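Local structure of putative glucoamylase (Bacteroides uniformis, 4GL3) at residues Gly39-Gly47 with Phe372-Asp380. The protein is a putative glucoamylase that probably hydrolyses glycosidic bonds in starch-like or related glucans. Sequence-based numbering, arbitrary orientation.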
# COMPACT_ATOMS: atom_id res chain seq x y z
N GLY A 39 -0.11 16.87 -8.60
CA GLY A 39 0.25 16.36 -7.26
C GLY A 39 0.41 14.85 -7.17
O GLY A 39 0.72 14.30 -6.09
N LEU A 40 0.20 14.15 -8.27
CA LEU A 40 0.31 12.70 -8.28
C LEU A 40 1.77 12.25 -8.27
O LEU A 40 2.70 13.00 -8.64
CB LEU A 40 -0.44 12.09 -9.50
CG LEU A 40 -1.94 12.32 -9.64
CD1 LEU A 40 -2.49 11.74 -10.97
CD2 LEU A 40 -2.68 11.75 -8.41
N ALA A 41 1.96 11.02 -7.79
CA ALA A 41 3.27 10.42 -7.62
C ALA A 41 3.72 9.72 -8.90
O ALA A 41 2.93 9.07 -9.60
CB ALA A 41 3.23 9.41 -6.46
N HIS A 42 4.99 9.90 -9.23
CA HIS A 42 5.64 9.09 -10.25
C HIS A 42 5.69 7.62 -9.80
O HIS A 42 5.85 7.31 -8.61
CB HIS A 42 7.08 9.54 -10.49
CG HIS A 42 7.22 10.77 -11.30
ND1 HIS A 42 7.25 12.03 -10.75
CD2 HIS A 42 7.41 10.94 -12.63
CE1 HIS A 42 7.40 12.92 -11.71
NE2 HIS A 42 7.51 12.28 -12.86
N GLU A 43 5.61 6.70 -10.76
CA GLU A 43 5.75 5.29 -10.47
C GLU A 43 7.15 5.01 -9.93
O GLU A 43 7.32 4.17 -9.05
CB GLU A 43 5.46 4.43 -11.73
CG GLU A 43 5.99 2.97 -11.71
CD GLU A 43 5.21 1.88 -10.89
OE1 GLU A 43 3.94 1.97 -10.55
OE2 GLU A 43 5.93 0.86 -10.59
N ARG A 44 8.13 5.68 -10.51
CA ARG A 44 9.55 5.48 -10.11
C ARG A 44 10.37 6.75 -10.45
O ARG A 44 9.92 7.59 -11.23
CB ARG A 44 10.16 4.25 -10.81
CG ARG A 44 10.14 4.35 -12.35
CD ARG A 44 10.83 3.19 -13.07
NE ARG A 44 10.44 1.87 -12.57
CZ ARG A 44 11.22 1.03 -11.87
NH1 ARG A 44 12.48 1.35 -11.50
NH2 ARG A 44 10.73 -0.15 -11.51
N SER A 45 11.56 6.88 -9.85
CA SER A 45 12.43 7.99 -10.06
C SER A 45 13.22 7.85 -11.36
O SER A 45 13.84 8.80 -11.77
CB SER A 45 13.42 8.10 -8.88
OG SER A 45 14.17 6.89 -8.73
N ASN A 46 13.28 6.67 -11.97
CA ASN A 46 14.11 6.51 -13.18
C ASN A 46 13.28 5.94 -14.36
O ASN A 46 13.73 5.06 -15.08
CB ASN A 46 15.36 5.66 -12.86
CG ASN A 46 15.01 4.23 -12.42
OD1 ASN A 46 13.88 3.94 -11.99
ND2 ASN A 46 16.02 3.32 -12.50
N GLY A 47 12.07 6.48 -14.55
CA GLY A 47 11.13 6.03 -15.61
C GLY A 47 10.72 7.18 -16.53
O GLY A 47 11.50 8.12 -16.78
N PHE A 372 23.27 -2.16 -5.66
CA PHE A 372 22.31 -1.30 -4.97
C PHE A 372 21.46 -0.63 -6.06
O PHE A 372 22.00 -0.08 -7.01
CB PHE A 372 23.06 -0.26 -4.13
CG PHE A 372 23.78 -0.86 -2.95
CD1 PHE A 372 24.98 -1.49 -3.12
CD2 PHE A 372 23.20 -0.85 -1.69
CE1 PHE A 372 25.62 -2.08 -2.04
CE2 PHE A 372 23.81 -1.45 -0.60
CZ PHE A 372 25.02 -2.07 -0.78
N ALA A 373 20.14 -0.73 -5.91
CA ALA A 373 19.19 -0.16 -6.84
C ALA A 373 19.51 1.33 -7.06
O ALA A 373 19.83 2.03 -6.11
CB ALA A 373 17.79 -0.31 -6.29
N PRO A 374 19.38 1.81 -8.30
CA PRO A 374 19.50 3.23 -8.49
C PRO A 374 18.14 3.93 -8.29
O PRO A 374 18.07 5.13 -8.43
CB PRO A 374 19.94 3.33 -9.97
CG PRO A 374 19.18 2.22 -10.62
CD PRO A 374 19.16 1.11 -9.59
N SER A 375 17.08 3.21 -7.96
CA SER A 375 15.76 3.73 -8.08
C SER A 375 15.07 3.90 -6.72
O SER A 375 15.47 3.34 -5.70
CB SER A 375 14.92 2.71 -8.88
OG SER A 375 15.08 1.45 -8.27
N TYR A 376 14.02 4.68 -6.77
CA TYR A 376 12.95 4.73 -5.77
C TYR A 376 11.61 4.51 -6.48
O TYR A 376 11.39 5.03 -7.59
CB TYR A 376 12.90 6.12 -5.14
CG TYR A 376 14.17 6.59 -4.55
CD1 TYR A 376 15.11 7.23 -5.31
CD2 TYR A 376 14.45 6.34 -3.20
CE1 TYR A 376 16.31 7.67 -4.73
CE2 TYR A 376 15.63 6.74 -2.63
CZ TYR A 376 16.56 7.40 -3.39
OH TYR A 376 17.75 7.80 -2.80
N LEU A 377 10.72 3.76 -5.84
CA LEU A 377 9.38 3.47 -6.35
C LEU A 377 8.32 3.99 -5.39
O LEU A 377 8.42 3.78 -4.17
CB LEU A 377 9.20 1.95 -6.52
CG LEU A 377 9.72 1.28 -7.79
CD1 LEU A 377 11.19 1.57 -8.03
CD2 LEU A 377 9.47 -0.25 -7.70
N ALA A 378 7.29 4.64 -5.93
CA ALA A 378 6.15 5.09 -5.10
C ALA A 378 5.62 4.01 -4.19
O ALA A 378 5.30 4.26 -3.02
CB ALA A 378 4.99 5.61 -5.96
N ILE A 379 5.40 2.82 -4.74
CA ILE A 379 4.69 1.79 -3.96
C ILE A 379 5.56 1.16 -2.86
O ILE A 379 5.05 0.53 -1.98
CB ILE A 379 4.04 0.68 -4.86
CG1 ILE A 379 5.12 -0.08 -5.65
CG2 ILE A 379 2.92 1.28 -5.75
CD1 ILE A 379 4.60 -1.12 -6.67
N ASP A 380 6.88 1.34 -2.92
CA ASP A 380 7.80 0.91 -1.85
C ASP A 380 8.07 2.05 -0.82
O ASP A 380 8.16 1.80 0.39
CB ASP A 380 9.09 0.40 -2.50
CG ASP A 380 8.87 -0.92 -3.35
OD1 ASP A 380 7.87 -1.63 -3.15
OD2 ASP A 380 9.74 -1.28 -4.19
O HOH W 1 5.51 2.64 -7.70
O HOH W 2 16.59 7.17 -9.44
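Arg-44 and Leu-377 form a single antiparallel bridge, a non-hydrogen-bonded pair whose CA atoms lie 4.3 Å apart. It joins the loop between helix 15-27 and strand 51-53 to the start of helix 378-393, in a largely helical chain consistent with the six-hairpin (alpha/alpha) barrel of its clan.

Two backbone bonds flank the pair. Ser-45 N gives its hydrogen to Tyr-376 O at 2.9 Å, with the donor nearly in line with the carbonyl. On the other flank Ala-378 N reaches Glu-43 O from above the carbonyl plane at 3.2 Å. Leu-377 sits at the N-cap, and the N-H groups of the next two residues, Ala-378 and Ile-379, are both served by Glu-43 O, the second through water 1.

Among the side chains, Arg-44 runs beside Leu-377 in the same direction. Leu-377 CD1 covers one guanidinium face, off-centre toward the rim, with Arg-44 NH1 3.7 Å away. In the plane of its guanidinium, Arg-44 NH1 points to a lone pair of Asn-46 OD1 at 3.0 Å, a straight bond (169°). NH1 also makes a salt bridge with Asp-307, which accepts a hydrogen bond from Ser-375 OG as well, while NH2 binds a PEG molecule, probably from the crystallisation liquor. A leucine in place of Arg-44 would probably leave Asp-307 without this positive mate and set the Asn-46 amide free to turn.

Ser-45 adds a side-chain hydrogen bond on the Tyr-376 flank of the bridge. Ser-45 OG stands between the backbone N and carbonyl carbon (chi1 58°), where it accepts the N-H of Tyr-376 N at 3.0 Å. Ser-45 OG also touches the Tyr-376 ring edge at CD1 (3.6 Å) and pairs with water 2, which donates to Pro-374 O at 2.7 Å.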